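Local coordinates for protein Non-ribosomal peptide synthetase (Methanobrevibacter ruminantium, PDB 6VTZ) that probably releases the finished peptide from its carrier domain through a terminal reductase domain that reduces the bound thioester, using a nicotinamide cofactor, at residues L124-V129 / L376-E381; N175-E180 / D327-K332; Y253-T258 / V313-V318. One frame throughout, in Å; residues are numbered along the deposited sequence.

In the fold
Starting from the N terminus, the chain passes 124-129, just ahead of the first sheet strand, and meets 376-381 only after 246 residues; contact 1 therefore ties the entry to the Rossmann sheet to the turn behind helix 366-376. Within that large loop, contact 2 joins the end of helix 166-177 to the loop after strand 313-322, 147 residues on. Contact 3 lies inside contact 2 in turn, pairing strand 252-258 with the start of strand 313-322 near the centre of the chain. The three loops nest without crossing. Contacts 1 and 3 touch, Lys314 NZ reaching Pro380 O (2.8 Å), whereas contact 2 stands apart, its nearest atoms about 11 Å from contact 3.

Contact 1. Residues L124-V129 / L376-E381; sequences LELGNV and LSKTPE
Leu124 lies along the turn that follows helix 366-376 and meets it with both backbone and side chain. Its N donates to Lys378 O (2.9 Å). The side chain then runs past the next carbonyl: CB stays about 4.0 Å from Thr379 O, CG comes to 3.2 Å from Thr379 O, and CD1 lies in front of Thr379 O at 3.4 Å, with Glu381 N a looser neighbour at 4.4 Å. Keeping CG beside the backbone N (chi1 -47°) brings CG and CD1 to Thr379 O. In return Lys378 CB sits 3.4 Å from Leu124 O; CB and CG of the lysine pass this oxygen and only CE comes near Leu126 CD2, while its ammonium end forms a salt bridge with Glu150. Leu126 adds an apolar touch through CD1, which rests 3.6 Å from Ser377 CB, while the hydroxyl of Ser377 is bonded back to Ile373 O in the helix. The turn itself is type I, Leu376 to Thr379, and Leu376 O receives both Thr379 N and Thr379 OG1, the hydroxyl at 2.7 Å. These bonds hold the turn while the leucines pack on it. The result is a junction of two connecting loops at the margin of a Rossmann fold, where the lead-in to the first parallel strand, 129-132, rests on the exit from helix 366-376.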
loop_
_atom_site.group_PDB
_atom_site.type_symbol
_atom_site.label_atom_id
_atom_site.label_comp_id
_atom_site.label_asym_id
_atom_site.label_seq_id
_atom_site.Cartn_x
_atom_site.Cartn_y
_atom_site.Cartn_z
ATOM N N LEU A 124 9.951 -17.371 7.034
ATOM C CA LEU A 124 8.603 -17.739 7.422
ATOM C C LEU A 124 7.867 -18.311 6.216
ATOM O O LEU A 124 8.221 -18.048 5.066
ATOM C CB LEU A 124 7.858 -16.521 7.978
ATOM C CG LEU A 124 8.648 -15.702 9.009
ATOM C CD1 LEU A 124 7.887 -14.479 9.552
ATOM C CD2 LEU A 124 9.083 -16.600 10.139
ATOM N N GLU A 125 6.856 -19.132 6.490
ATOM C CA GLU A 125 5.993 -19.682 5.458
ATOM C C GLU A 125 4.662 -18.948 5.465
ATOM O O GLU A 125 4.146 -18.589 6.523
ATOM C CB GLU A 125 5.739 -21.166 5.666
ATOM C CG GLU A 125 6.908 -21.938 6.195
ATOM C CD GLU A 125 6.936 -23.350 5.640
ATOM O OE1 GLU A 125 5.882 -23.809 5.134
ATOM O OE2 GLU A 125 8.010 -23.992 5.687
ATOM N N LEU A 126 4.110 -18.742 4.277
ATOM C CA LEU A 126 2.825 -18.069 4.146
ATOM C C LEU A 126 1.684 -18.905 4.730
ATOM O O LEU A 126 0.828 -18.375 5.453
ATOM C CB LEU A 126 2.573 -17.757 2.675
ATOM C CG LEU A 126 2.083 -16.372 2.304
ATOM C CD1 LEU A 126 2.857 -15.333 3.063
ATOM C CD2 LEU A 126 2.268 -16.197 0.820
ATOM N N GLY A 127 1.657 -20.210 4.442
ATOM C CA GLY A 127 0.553 -21.055 4.868
ATOM C C GLY A 127 -0.779 -20.541 4.339
ATOM O O GLY A 127 -0.873 -19.997 3.231
ATOM N N ASN A 128 -1.826 -20.708 5.148
ATOM C CA ASN A 128 -3.135 -20.146 4.835
ATOM C C ASN A 128 -3.203 -18.685 5.266
ATOM O O ASN A 128 -2.831 -18.341 6.392
ATOM C CB ASN A 128 -4.255 -20.918 5.537
ATOM C CG ASN A 128 -4.225 -22.405 5.256
ATOM O OD1 ASN A 128 -3.647 -22.866 4.271
ATOM N ND2 ASN A 128 -4.862 -23.164 6.124
ATOM N N VAL A 129 -3.722 -17.838 4.389
ATOM C CA VAL A 129 -3.766 -16.404 4.619
ATOM C C VAL A 129 -5.188 -15.995 4.988
ATOM O O VAL A 129 -6.169 -16.524 4.444
ATOM C CB VAL A 129 -3.262 -15.655 3.366
ATOM C CG1 VAL A 129 -3.575 -14.170 3.439
ATOM C CG2 VAL A 129 -1.774 -15.877 3.194
ATOM N N LEU A 376 7.881 -10.436 0.627
ATOM C CA LEU A 376 8.384 -9.895 1.885
ATOM C C LEU A 376 7.711 -10.535 3.087
ATOM O O LEU A 376 8.266 -10.498 4.189
ATOM C CB LEU A 376 8.221 -8.370 1.917
ATOM C CG LEU A 376 8.928 -7.720 0.711
ATOM C CD1 LEU A 376 8.570 -6.242 0.580
ATOM C CD2 LEU A 376 10.444 -7.930 0.776
ATOM N N SER A 377 6.548 -11.154 2.893
ATOM C CA SER A 377 5.877 -11.842 3.986
ATOM C C SER A 377 6.613 -13.101 4.424
ATOM O O SER A 377 6.313 -13.641 5.491
ATOM C CB SER A 377 4.453 -12.187 3.564
ATOM O OG SER A 377 3.731 -10.996 3.332
ATOM N N LYS A 378 7.558 -13.588 3.635
ATOM C CA LYS A 378 8.300 -14.787 3.974
ATOM C C LYS A 378 9.648 -14.487 4.615
ATOM O O LYS A 378 10.365 -15.425 4.973
ATOM C CB LYS A 378 8.513 -15.643 2.723
ATOM C CG LYS A 378 7.252 -16.116 2.037
ATOM C CD LYS A 378 7.607 -16.831 0.759
ATOM C CE LYS A 378 6.433 -16.845 -0.191
ATOM N NZ LYS A 378 6.463 -18.066 -1.032
ATOM N N THR A 379 10.018 -13.215 4.762
ATOM C CA THR A 379 11.314 -12.867 5.309
ATOM C C THR A 379 11.390 -13.219 6.803
ATOM O O THR A 379 10.360 -13.416 7.467
ATOM C CB THR A 379 11.578 -11.381 5.085
ATOM O OG1 THR A 379 10.525 -10.608 5.661
ATOM C CG2 THR A 379 11.676 -11.064 3.591
ATOM N N PRO A 380 12.605 -13.310 7.355
ATOM C CA PRO A 380 12.754 -13.709 8.766
ATOM C C PRO A 380 12.014 -12.763 9.701
ATOM O O PRO A 380 11.604 -11.665 9.326
ATOM C CB PRO A 380 14.269 -13.654 8.994
ATOM C CG PRO A 380 14.869 -13.786 7.652
ATOM C CD PRO A 380 13.906 -13.172 6.676
ATOM N N GLU A 381 11.850 -13.197 10.955
ATOM C CA GLU A 381 11.026 -12.430 11.887
ATOM C C GLU A 381 11.641 -11.073 12.222
ATOM O O GLU A 381 10.914 -10.084 12.373
ATOM C CB GLU A 381 10.768 -13.212 13.170
ATOM C CG GLU A 381 10.322 -12.288 14.319
ATOM C CD GLU A 381 9.261 -12.900 15.227
ATOM O OE1 GLU A 381 8.518 -12.126 15.888
ATOM O OE2 GLU A 381 9.179 -14.155 15.280
#

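Contact 2. Residues N175-E180 / D327-K332; sequences NDYFDE and DGVFQK
Tyr177, at the C-terminal end of helix 166-177, reaches across to the loop after strand 313-322, joining a helix of the Rossmann fold to the loop that leads to helix 338-349. This is the closely fitted half of the contact. The phenol oxygen accepts Lys332 N (2.7 Å; 156° at the hydrogen), and Lys332 CB packs beside the same OH, with the two side chains running nearly at right angles. The loop borders the ring along its edge, close to the ring plane: Val329 CG1 lies 4.3 Å from Tyr177 CD1, Phe330 O is 3.6 Å from CE1, and Gln331 CA stands next to the OH. His141 of helix 137-149 meets the tyrosine ring edge-to-face, so the ring is buried between that helix and the loop. Ahead of Val329 the loop bends in an Asx turn, Asp327 OD1 accepting Val329 N, with Arg324 as a second, charged partner of the same carboxylate. Toward solvent the contact thins to a single ion pair between two exposed residues, Asp176 and Lys332. The lysine leaves with CG anti to its own N (chi1 162°), stays extended as far as CE and turns only at the last bond. NZ thereby arrives 2.8 Å from Asp176 OD2, lying 57° out of the carboxylate plane.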
loop_
_atom_site.group_PDB
_atom_site.type_symbol
_atom_site.label_atom_id
_atom_site.label_comp_id
_atom_site.label_asym_id
_atom_site.label_seq_id
_atom_site.Cartn_x
_atom_site.Cartn_y
_atom_site.Cartn_z
ATOM N N ASN A 175 -14.147 -11.155 -11.327
ATOM C CA ASN A 175 -14.534 -11.024 -12.732
ATOM C C ASN A 175 -14.278 -9.611 -13.247
ATOM O O ASN A 175 -13.830 -9.431 -14.384
ATOM C CB ASN A 175 -16.012 -11.399 -12.922
ATOM C CG ASN A 175 -16.269 -12.900 -12.778
ATOM O OD1 ASN A 175 -15.342 -13.720 -12.806
ATOM N ND2 ASN A 175 -17.542 -13.262 -12.634
ATOM N N ASP A 176 -14.540 -8.600 -12.416
ATOM C CA ASP A 176 -14.304 -7.214 -12.807
ATOM C C ASP A 176 -12.834 -6.940 -13.128
ATOM O O ASP A 176 -12.534 -6.016 -13.889
ATOM C CB ASP A 176 -14.770 -6.275 -11.690
ATOM C CG ASP A 176 -16.104 -5.599 -11.991
ATOM O OD1 ASP A 176 -16.299 -5.110 -13.127
ATOM O OD2 ASP A 176 -16.961 -5.527 -11.076
ATOM N N TYR A 177 -11.902 -7.716 -12.560
ATOM C CA TYR A 177 -10.472 -7.411 -12.636
ATOM C C TYR A 177 -9.644 -8.409 -13.429
ATOM O O TYR A 177 -8.567 -8.049 -13.907
ATOM C CB TYR A 177 -9.874 -7.331 -11.229
ATOM C CG TYR A 177 -10.026 -5.987 -10.600
ATOM C CD1 TYR A 177 -9.278 -4.914 -11.045
ATOM C CD2 TYR A 177 -10.925 -5.785 -9.558
ATOM C CE1 TYR A 177 -9.416 -3.674 -10.470
ATOM C CE2 TYR A 177 -11.067 -4.554 -8.975
ATOM C CZ TYR A 177 -10.312 -3.497 -9.434
ATOM O OH TYR A 177 -10.443 -2.253 -8.858
ATOM N N PHE A 178 -10.086 -9.656 -13.544
ATOM C CA PHE A 178 -9.320 -10.680 -14.234
ATOM C C PHE A 178 -10.235 -11.416 -15.194
ATOM O O PHE A 178 -11.420 -11.621 -14.907
ATOM C CB PHE A 178 -8.681 -11.653 -13.235
ATOM C CG PHE A 178 -8.110 -10.975 -12.038
ATOM C CD1 PHE A 178 -6.881 -10.329 -12.118
ATOM C CD2 PHE A 178 -8.816 -10.944 -10.840
ATOM C CE1 PHE A 178 -6.348 -9.678 -11.011
ATOM C CE2 PHE A 178 -8.308 -10.286 -9.726
ATOM C CZ PHE A 178 -7.067 -9.654 -9.807
ATOM N N ASP A 179 -9.686 -11.800 -16.343
ATOM C CA ASP A 179 -10.516 -12.489 -17.322
ATOM C C ASP A 179 -10.778 -13.923 -16.894
ATOM O O ASP A 179 -11.897 -14.423 -17.054
ATOM C CB ASP A 179 -9.869 -12.422 -18.708
ATOM C CG ASP A 179 -10.149 -11.089 -19.419
ATOM O OD1 ASP A 179 -11.290 -10.886 -19.901
ATOM O OD2 ASP A 179 -9.238 -10.231 -19.476
ATOM N N GLU A 180 -9.767 -14.574 -16.314
ATOM C CA GLU A 180 -9.930 -15.899 -15.730
ATOM C C GLU A 180 -11.175 -15.978 -14.854
ATOM O O GLU A 180 -11.485 -15.055 -14.093
ATOM C CB GLU A 180 -8.700 -16.247 -14.898
ATOM C CG GLU A 180 -8.270 -17.690 -15.022
ATOM C CD GLU A 180 -6.815 -17.878 -14.656
ATOM O OE1 GLU A 180 -6.090 -16.852 -14.588
ATOM O OE2 GLU A 180 -6.397 -19.044 -14.446
ATOM N N ASP A 327 -0.886 -5.210 -18.173
ATOM C CA ASP A 327 -1.903 -4.762 -19.119
ATOM C C ASP A 327 -2.514 -3.388 -18.823
ATOM O O ASP A 327 -3.564 -3.073 -19.388
ATOM C CB ASP A 327 -3.056 -5.807 -19.199
ATOM C CG ASP A 327 -3.796 -5.999 -17.858
ATOM O OD1 ASP A 327 -3.513 -5.243 -16.902
ATOM O OD2 ASP A 327 -4.662 -6.905 -17.759
ATOM N N GLY A 328 -1.922 -2.571 -17.947
ATOM C CA GLY A 328 -2.400 -1.215 -17.713
ATOM C C GLY A 328 -3.748 -1.067 -17.033
ATOM O O GLY A 328 -4.225 0.072 -16.903
ATOM N N VAL A 329 -4.368 -2.165 -16.573
ATOM C CA VAL A 329 -5.648 -2.081 -15.874
ATOM C C VAL A 329 -5.493 -1.334 -14.555
ATOM O O VAL A 329 -4.608 -1.640 -13.743
ATOM C CB VAL A 329 -6.225 -3.483 -15.642
ATOM C CG1 VAL A 329 -7.393 -3.410 -14.643
ATOM C CG2 VAL A 329 -6.646 -4.111 -16.966
ATOM N N PHE A 330 -6.356 -0.346 -14.335
ATOM C CA PHE A 330 -6.338 0.470 -13.130
ATOM C C PHE A 330 -7.507 0.065 -12.226
ATOM O O PHE A 330 -8.224 -0.904 -12.482
ATOM C CB PHE A 330 -6.367 1.957 -13.492
ATOM C CG PHE A 330 -6.118 2.875 -12.331
ATOM C CD1 PHE A 330 -5.065 2.646 -11.452
ATOM C CD2 PHE A 330 -6.950 3.954 -12.097
ATOM C CE1 PHE A 330 -4.845 3.491 -10.363
ATOM C CE2 PHE A 330 -6.732 4.803 -11.014
ATOM C CZ PHE A 330 -5.680 4.575 -10.151
ATOM N N GLN A 331 -7.672 0.793 -11.130
ATOM C CA GLN A 331 -8.706 0.461 -10.163
ATOM C C GLN A 331 -10.093 0.796 -10.713
ATOM O O GLN A 331 -10.267 1.714 -11.526
ATOM C CB GLN A 331 -8.455 1.203 -8.851
ATOM C CG GLN A 331 -8.649 2.681 -8.965
ATOM C CD GLN A 331 -8.202 3.420 -7.740
ATOM O OE1 GLN A 331 -7.395 2.924 -6.960
ATOM N NE2 GLN A 331 -8.723 4.628 -7.562
ATOM N N LYS A 332 -11.085 0.030 -10.240
ATOM C CA LYS A 332 -12.457 0.138 -10.739
ATOM C C LYS A 332 -13.030 1.538 -10.516
ATOM O O LYS A 332 -13.745 2.075 -11.375
ATOM C CB LYS A 332 -13.303 -0.946 -10.067
ATOM C CG LYS A 332 -14.810 -0.781 -10.099
ATOM C CD LYS A 332 -15.466 -1.976 -9.390
ATOM C CE LYS A 332 -16.926 -2.182 -9.803
ATOM N NZ LYS A 332 -17.075 -2.756 -11.170
#

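Contact 3. Residues Y253-T258 / V313-V318; sequences YVQIST and VKIIRV
Tyr253 and Val313 begin a parallel pair of strands, which stays in step residue by residue to Thr258 and Val318 and crosses at -36°. Backbone hydrogen bonds alternate in direction, as parallel strands require. Lys314 N and Ile316 N donate to Tyr253 O and Gln255 O, the latter at 2.9 Å. Gln255 N and Ser257 N return the bond to Lys314 O and Ile316 O. Val318 N to Ser257 O is the longest, 3.3 Å. Weaker CA-H...O contacts fill in between, among them Ile315 CA to Gln255 O.

Apolar contacts lie on the face of Val254, Ile256 and their partners. Val254 CG1, anti to the backbone N (chi1 177°), is carried forward to Ile316 CD1 (3.8 Å), and Ile256 CG2 meets Val318 CG1 at 4.0 Å; both pairs thus reach two residues ahead. On the other face Ser257 CB touches Ile315 CG2 (3.6 Å) and Arg317 CG.

The polar tips on this second face turn to outside partners. Ser257 OG and Arg317 NH2 both bind the carboxylate of Glu300, which would favour its charged form, and Gln255 OE1 takes a bond from Asn216 ND2.

The pair occupies the middle of the Rossmann sheet, with strand 213-216 flanking 252-258 on its far edge. Helix 291-308 joins the two strands in a beta-alpha-beta crossover and packs on the face of Gln255, Val313 and Ile315, while helix 229-246 lies against Tyr253 and Gln255 on that same face.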
loop_
_atom_site.group_PDB
_atom_site.type_symbol
_atom_site.label_atom_id
_atom_site.label_comp_id
_atom_site.label_asym_id
_atom_site.label_seq_id
_atom_site.Cartn_x
_atom_site.Cartn_y
_atom_site.Cartn_z
ATOM N N TYR A 253 1.149 -11.343 11.477
ATOM C CA TYR A 253 0.296 -10.250 11.030
ATOM C C TYR A 253 1.102 -9.351 10.106
ATOM O O TYR A 253 2.173 -8.866 10.483
ATOM C CB TYR A 253 -0.248 -9.461 12.217
ATOM C CG TYR A 253 -1.298 -8.439 11.860
ATOM C CD1 TYR A 253 -2.663 -8.744 11.954
ATOM C CD2 TYR A 253 -0.933 -7.163 11.459
ATOM C CE1 TYR A 253 -3.631 -7.814 11.639
ATOM C CE2 TYR A 253 -1.901 -6.217 11.138
ATOM C CZ TYR A 253 -3.245 -6.549 11.225
ATOM O OH TYR A 253 -4.190 -5.600 10.906
ATOM N N VAL A 254 0.590 -9.130 8.901
ATOM C CA VAL A 254 1.247 -8.294 7.900
ATOM C C VAL A 254 0.347 -7.096 7.647
ATOM O O VAL A 254 -0.733 -7.237 7.058
ATOM C CB VAL A 254 1.520 -9.054 6.592
ATOM C CG1 VAL A 254 2.147 -8.118 5.566
ATOM C CG2 VAL A 254 2.411 -10.288 6.833
ATOM N N GLN A 255 0.790 -5.916 8.086
ATOM C CA GLN A 255 0.069 -4.668 7.867
ATOM C C GLN A 255 0.558 -3.992 6.590
ATOM O O GLN A 255 1.769 -3.863 6.371
ATOM C CB GLN A 255 0.250 -3.746 9.075
ATOM C CG GLN A 255 -0.165 -2.290 8.912
ATOM C CD GLN A 255 -1.663 -2.101 8.725
ATOM O OE1 GLN A 255 -2.367 -3.021 8.324
ATOM N NE2 GLN A 255 -2.151 -0.892 8.987
ATOM N N ILE A 256 -0.377 -3.579 5.740
ATOM C CA ILE A 256 -0.054 -2.727 4.601
ATOM C C ILE A 256 -0.153 -1.287 5.093
ATOM O O ILE A 256 -1.229 -0.817 5.491
ATOM C CB ILE A 256 -0.968 -2.985 3.394
ATOM C CG1 ILE A 256 -1.070 -4.483 3.105
ATOM C CG2 ILE A 256 -0.399 -2.341 2.158
ATOM C CD1 ILE A 256 0.260 -5.104 2.727
ATOM N N SER A 257 0.986 -0.598 5.114
ATOM C CA SER A 257 1.045 0.764 5.596
ATOM C C SER A 257 1.333 1.699 4.423
ATOM O O SER A 257 1.138 1.323 3.253
ATOM C CB SER A 257 2.081 0.850 6.711
ATOM O OG SER A 257 1.934 2.063 7.409
ATOM N N THR A 258 1.788 2.918 4.727
ATOM C CA THR A 258 2.098 3.891 3.683
ATOM C C THR A 258 3.420 4.590 3.975
ATOM O O THR A 258 3.700 4.968 5.117
ATOM C CB THR A 258 0.967 4.945 3.496
ATOM O OG1 THR A 258 1.354 5.893 2.487
ATOM C CG2 THR A 258 0.641 5.697 4.785
ATOM N N VAL A 313 5.380 -9.849 13.178
ATOM C CA VAL A 313 4.672 -8.834 12.412
ATOM C C VAL A 313 5.559 -8.322 11.294
ATOM O O VAL A 313 6.784 -8.478 11.302
ATOM C CB VAL A 313 4.201 -7.638 13.281
ATOM C CG1 VAL A 313 3.592 -8.113 14.589
ATOM C CG2 VAL A 313 5.349 -6.645 13.513
ATOM N N LYS A 314 4.911 -7.709 10.316
ATOM C CA LYS A 314 5.594 -7.048 9.217
ATOM C C LYS A 314 4.777 -5.816 8.871
ATOM O O LYS A 314 3.547 -5.844 8.966
ATOM C CB LYS A 314 5.772 -7.993 8.011
ATOM C CG LYS A 314 6.818 -9.083 8.312
ATOM C CD LYS A 314 7.074 -10.044 7.199
ATOM C CE LYS A 314 7.923 -11.186 7.714
ATOM N NZ LYS A 314 9.058 -10.698 8.534
ATOM N N ILE A 315 5.464 -4.718 8.549
ATOM C CA ILE A 315 4.827 -3.497 8.065
ATOM C C ILE A 315 5.403 -3.184 6.694
ATOM O O ILE A 315 6.612 -2.959 6.559
ATOM C CB ILE A 315 5.027 -2.324 9.027
ATOM C CG1 ILE A 315 4.068 -2.472 10.196
ATOM C CG2 ILE A 315 4.767 -1.025 8.303
ATOM C CD1 ILE A 315 4.629 -2.016 11.480
ATOM N N ILE A 316 4.554 -3.199 5.676
ATOM C CA ILE A 316 4.992 -2.990 4.301
ATOM C C ILE A 316 4.441 -1.646 3.845
ATOM O O ILE A 316 3.247 -1.512 3.552
ATOM C CB ILE A 316 4.543 -4.131 3.391
ATOM C CG1 ILE A 316 5.037 -5.441 3.992
ATOM C CG2 ILE A 316 5.051 -3.915 1.980
ATOM C CD1 ILE A 316 4.689 -6.616 3.217
ATOM N N ARG A 317 5.311 -0.639 3.814
ATOM C CA ARG A 317 4.916 0.702 3.401
ATOM C C ARG A 317 4.912 0.789 1.883
ATOM O O ARG A 317 5.948 0.586 1.250
ATOM C CB ARG A 317 5.862 1.731 4.007
ATOM C CG ARG A 317 5.770 1.793 5.531
ATOM C CD ARG A 317 6.869 2.639 6.144
ATOM N NE ARG A 317 6.734 2.726 7.596
ATOM C CZ ARG A 317 7.715 3.073 8.428
ATOM N NH1 ARG A 317 8.926 3.362 7.958
ATOM N NH2 ARG A 317 7.491 3.114 9.735
ATOM N N VAL A 318 3.750 1.041 1.294
ATOM C CA VAL A 318 3.634 1.173 -0.147
ATOM C C VAL A 318 3.442 2.649 -0.488
ATOM O O VAL A 318 3.265 3.498 0.388
ATOM C CB VAL A 318 2.504 0.301 -0.729
ATOM C CG1 VAL A 318 2.607 -1.121 -0.214
ATOM C CG2 VAL A 318 1.176 0.884 -0.399
#